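Local coordinates for hydrogenase maturation factor (Thermoanaerobacter tengcongensis, PDB 3VTI), which probably carries out the ATP-dependent dehydration of a carbamoyl group received from HypF to a nitrile, as part of [NiFe]-hydrogenase maturation, at residues D35-K40 / C55-D60; G154-A159 / S175-L180. All coordinates share one frame; numbering follows the deposited sequence.

Contact 1: residues D35-K40 / C55-D60; sequences DSFTVK and CGTVND. With MG (magnesium ion), chain K.
D35 and F37 on strand 30-37 meet G56, T57 and D60 on helix 49-60 in a buried strand-on-helix contact of the N-terminal half of this AIR synthase (PurM)-like fold, made by van der Waals packing plus one approach of like charges. The two short segments run nearly antiparallel, at 160°, with their axes 9.2 Å apart. With CG anti to its carbonyl carbon (chi1 -64°), F37 sends its ring toward the helix: T57 OG1 lies at the ring edge, 4.1 Å from F37 CE2, while F37 CZ stands 4.2 Å from the bare CA of G56, whose lack of a side chain makes room for the ring. The T57 hydroxyl hydrogen-bonds to T124.

Nearer the helix C-terminus, the side chains of D35 and D60 cross at about a right angle, D35 OD2 lying 4.1 Å from D60 OD2. D60 OD1 binds the magnesium ion at 2.0 Å, alongside D22, D199 and a water. The bound cation, with the salt bridge from D35 OD1 to K110 of the second subunit, would probably ease the approach of the two acids. Strand 120-130 pairs with strand 30-37 through T124 and I122, strand 66-78 packs on T57 through L71, and L52 and A53, a turn earlier in helix 49-60, touch F37.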
# COMPACT_ATOMS: atom_id res chain seq x y z
N ASP C 35 0.40 -13.04 0.42
CA ASP C 35 0.86 -12.16 -0.65
C ASP C 35 0.15 -10.81 -0.62
O ASP C 35 -1.04 -10.72 -0.33
CB ASP C 35 0.66 -12.83 -2.01
CG ASP C 35 1.66 -12.34 -3.04
OD1 ASP C 35 2.56 -11.56 -2.68
OD2 ASP C 35 1.56 -12.74 -4.22
N SER C 36 0.90 -9.76 -0.94
CA SER C 36 0.33 -8.42 -1.12
C SER C 36 0.14 -8.16 -2.60
O SER C 36 0.83 -8.76 -3.44
CB SER C 36 1.23 -7.35 -0.50
OG SER C 36 1.22 -7.43 0.91
N PHE C 37 -0.79 -7.27 -2.92
CA PHE C 37 -1.16 -6.99 -4.31
C PHE C 37 -1.24 -5.49 -4.55
O PHE C 37 -2.08 -4.79 -3.97
CB PHE C 37 -2.46 -7.70 -4.65
CG PHE C 37 -2.35 -9.20 -4.58
CD1 PHE C 37 -2.06 -9.93 -5.73
CD2 PHE C 37 -2.48 -9.87 -3.36
CE1 PHE C 37 -1.92 -11.30 -5.67
CE2 PHE C 37 -2.35 -11.24 -3.30
CZ PHE C 37 -2.07 -11.96 -4.46
N THR C 38 -0.35 -5.00 -5.40
CA THR C 38 -0.10 -3.57 -5.54
C THR C 38 -0.20 -3.12 -7.00
O THR C 38 0.29 -2.06 -7.37
CB THR C 38 1.29 -3.20 -4.98
OG1 THR C 38 2.28 -3.99 -5.65
CG2 THR C 38 1.38 -3.49 -3.49
N VAL C 39 -0.86 -3.93 -7.81
CA VAL C 39 -0.99 -3.71 -9.25
C VAL C 39 -1.67 -2.37 -9.59
O VAL C 39 -2.69 -2.02 -9.00
CB VAL C 39 -1.76 -4.90 -9.90
CG1 VAL C 39 -3.22 -4.92 -9.44
CG2 VAL C 39 -1.67 -4.85 -11.42
N LYS C 40 -1.08 -1.64 -10.53
CA LYS C 40 -1.73 -0.50 -11.19
C LYS C 40 -1.69 -0.73 -12.70
O LYS C 40 -0.63 -1.06 -13.25
CB LYS C 40 -1.06 0.83 -10.83
CG LYS C 40 -1.30 1.34 -9.40
CD LYS C 40 -2.77 1.28 -8.99
CE LYS C 40 -3.02 1.91 -7.64
NZ LYS C 40 -2.21 1.33 -6.56
N CYS C 55 -7.07 -15.23 -6.39
CA CYS C 55 -6.46 -16.25 -7.22
C CYS C 55 -5.01 -16.53 -6.87
O CYS C 55 -4.61 -17.70 -6.73
CB CYS C 55 -6.61 -15.88 -8.70
SG CYS C 55 -8.34 -16.02 -9.25
N GLY C 56 -4.24 -15.47 -6.70
CA GLY C 56 -2.82 -15.60 -6.40
C GLY C 56 -2.54 -16.39 -5.14
O GLY C 56 -1.63 -17.21 -5.09
N THR C 57 -3.34 -16.14 -4.12
CA THR C 57 -3.19 -16.83 -2.85
C THR C 57 -3.81 -18.22 -2.87
O THR C 57 -3.31 -19.14 -2.22
CB THR C 57 -3.76 -15.99 -1.72
OG1 THR C 57 -2.91 -14.86 -1.52
CG2 THR C 57 -3.85 -16.79 -0.43
N VAL C 58 -4.90 -18.39 -3.63
CA VAL C 58 -5.47 -19.70 -3.84
C VAL C 58 -4.42 -20.57 -4.53
O VAL C 58 -4.18 -21.71 -4.15
CB VAL C 58 -6.79 -19.62 -4.67
CG1 VAL C 58 -7.17 -20.99 -5.27
CG2 VAL C 58 -7.93 -19.04 -3.81
N ASN C 59 -3.77 -19.99 -5.53
CA ASN C 59 -2.73 -20.68 -6.28
C ASN C 59 -1.54 -21.06 -5.40
O ASN C 59 -1.14 -22.24 -5.34
CB ASN C 59 -2.32 -19.87 -7.50
CG ASN C 59 -3.46 -19.73 -8.52
OD1 ASN C 59 -4.43 -20.51 -8.50
ND2 ASN C 59 -3.36 -18.74 -9.40
N ASP C 60 -1.00 -20.06 -4.68
CA ASP C 60 0.14 -20.26 -3.80
C ASP C 60 -0.17 -21.34 -2.76
O ASP C 60 0.70 -22.13 -2.42
CB ASP C 60 0.54 -18.95 -3.11
CG ASP C 60 1.38 -18.03 -4.00
OD1 ASP C 60 2.38 -18.48 -4.61
OD2 ASP C 60 1.07 -16.81 -4.06
MG MG K . 3.86 -18.43 -6.02
O HOH W 1 5.42 -17.87 -4.29

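Contact 2: residues G154-A159 / S175-L180; sequences GDHGMA and SDVAPL
The first turn of helix 155-164 lies against the loop that precedes helix 181-187, the backbones coming closest at H156 and S175, whose CA atoms are 4.2 Å apart. This is helix-on-loop packing in the C-terminal half of the AIR synthase-like fold, where G154 takes the N-cap position. A159 rests on S175, its methyl CB 3.5 Å from S175 N. D155 and D176 meet through their methylenes, CB to CB at 3.8 Å, with the acid groups themselves not in contact. Each carboxylate is held by other residues: D155 OD1 by T152, D176 OD1 by the backbone N of E250 and D176 OD2 by a salt bridge to K252. In this way D176 ties the loop to the region around E250, and its OD1 also rests 3.4 Å from H156 CB.

With CG anti to the backbone N (chi1 -179°), the H156 ring presents its ND1 edge to S175, and it meets the ring of F44 at about a right angle. The polar link across the contact joins H156 ND1 to S175 OG at 2.7 Å; the hydroxyl lies at the imidazole edge, in the ring plane, and the bond is fairly straight (161°), although the modelled position of OG is less certain.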
# COMPACT_ATOMS: atom_id res chain seq x y z
N GLY C 154 3.20 -15.30 -20.49
CA GLY C 154 3.39 -13.85 -20.56
C GLY C 154 2.14 -12.99 -20.69
O GLY C 154 2.23 -11.79 -20.92
N ASP C 155 0.98 -13.61 -20.53
CA ASP C 155 -0.30 -12.93 -20.66
C ASP C 155 -0.46 -11.74 -19.72
O ASP C 155 -0.60 -10.60 -20.16
CB ASP C 155 -1.44 -13.91 -20.45
CG ASP C 155 -1.70 -14.75 -21.66
OD1 ASP C 155 -0.99 -15.76 -21.87
OD2 ASP C 155 -2.62 -14.39 -22.41
N HIS C 156 -0.44 -12.02 -18.42
CA HIS C 156 -0.68 -11.01 -17.41
C HIS C 156 0.32 -9.86 -17.52
O HIS C 156 -0.07 -8.69 -17.64
CB HIS C 156 -0.66 -11.62 -16.02
CG HIS C 156 -0.93 -10.64 -14.93
ND1 HIS C 156 -2.21 -10.31 -14.54
CD2 HIS C 156 -0.10 -9.90 -14.17
CE1 HIS C 156 -2.15 -9.41 -13.57
NE2 HIS C 156 -0.88 -9.14 -13.33
N GLY C 157 1.61 -10.19 -17.48
CA GLY C 157 2.68 -9.21 -17.62
C GLY C 157 2.49 -8.24 -18.77
O GLY C 157 2.60 -7.02 -18.60
N MET C 158 2.18 -8.77 -19.95
CA MET C 158 2.00 -7.90 -21.10
C MET C 158 0.68 -7.12 -21.03
O MET C 158 0.61 -5.99 -21.48
CB MET C 158 2.14 -8.67 -22.41
CG MET C 158 2.20 -7.77 -23.65
SD MET C 158 3.39 -6.40 -23.57
CE MET C 158 4.94 -7.26 -23.83
N ALA C 159 -0.34 -7.72 -20.44
CA ALA C 159 -1.65 -7.07 -20.34
C ALA C 159 -1.62 -5.82 -19.46
O ALA C 159 -2.07 -4.76 -19.89
CB ALA C 159 -2.72 -8.06 -19.85
N SER C 175 -5.36 -10.28 -19.42
CA SER C 175 -4.74 -11.00 -18.33
C SER C 175 -5.32 -12.40 -18.20
O SER C 175 -6.45 -12.65 -18.62
CB SER C 175 -4.93 -10.24 -17.03
OG SER C 175 -4.37 -10.95 -15.95
N ASP C 176 -4.55 -13.31 -17.63
CA ASP C 176 -4.93 -14.71 -17.55
C ASP C 176 -5.38 -15.12 -16.15
O ASP C 176 -5.53 -16.31 -15.89
CB ASP C 176 -3.77 -15.61 -18.02
CG ASP C 176 -2.55 -15.52 -17.10
OD1 ASP C 176 -2.43 -14.56 -16.31
OD2 ASP C 176 -1.69 -16.43 -17.17
N VAL C 177 -5.59 -14.13 -15.27
CA VAL C 177 -5.96 -14.37 -13.87
C VAL C 177 -7.00 -15.46 -13.73
O VAL C 177 -8.10 -15.37 -14.31
CB VAL C 177 -6.52 -13.10 -13.18
CG1 VAL C 177 -6.48 -13.25 -11.66
CG2 VAL C 177 -5.74 -11.89 -13.59
N ALA C 178 -6.63 -16.48 -12.97
CA ALA C 178 -7.47 -17.66 -12.75
C ALA C 178 -7.04 -18.42 -11.50
O ALA C 178 -5.85 -18.39 -11.14
CB ALA C 178 -7.41 -18.57 -13.97
N PRO C 179 -8.00 -19.07 -10.81
CA PRO C 179 -7.65 -20.00 -9.73
C PRO C 179 -7.37 -21.37 -10.33
O PRO C 179 -8.16 -21.89 -11.12
CB PRO C 179 -8.92 -20.03 -8.88
CG PRO C 179 -10.03 -19.79 -9.85
CD PRO C 179 -9.46 -18.92 -10.96
N LEU C 180 -6.23 -21.95 -9.95
CA LEU C 180 -5.75 -23.18 -10.57
C LEU C 180 -5.86 -24.38 -9.64
O LEU C 180 -5.39 -25.47 -9.97
CB LEU C 180 -4.30 -23.03 -11.03
CG LEU C 180 -4.01 -21.98 -12.10
CD1 LEU C 180 -2.52 -21.78 -12.18
CD2 LEU C 180 -4.59 -22.37 -13.46

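How the contacts relate
Contact 1 closes before contact 2 opens along the chain, and their centres are 12 Å apart. They belong to different sequence families, the N-terminal and C-terminal parts of the AIR synthase pair, yet they touch directly where helix 49-60 of contact 1 meets the loop 175-180 of contact 2. Both polar atoms of the N59 amide probably bond to the loop: N59 OD1 accepts from L180 N at 2.7 Å and N59 ND2 donates to A178 O. C55 packs against P179 beside it. The magnesium ion likewise spans both halves, bound by D22 and D60 from one and D199 from the other, so the helix joins the two halves next to the metal site.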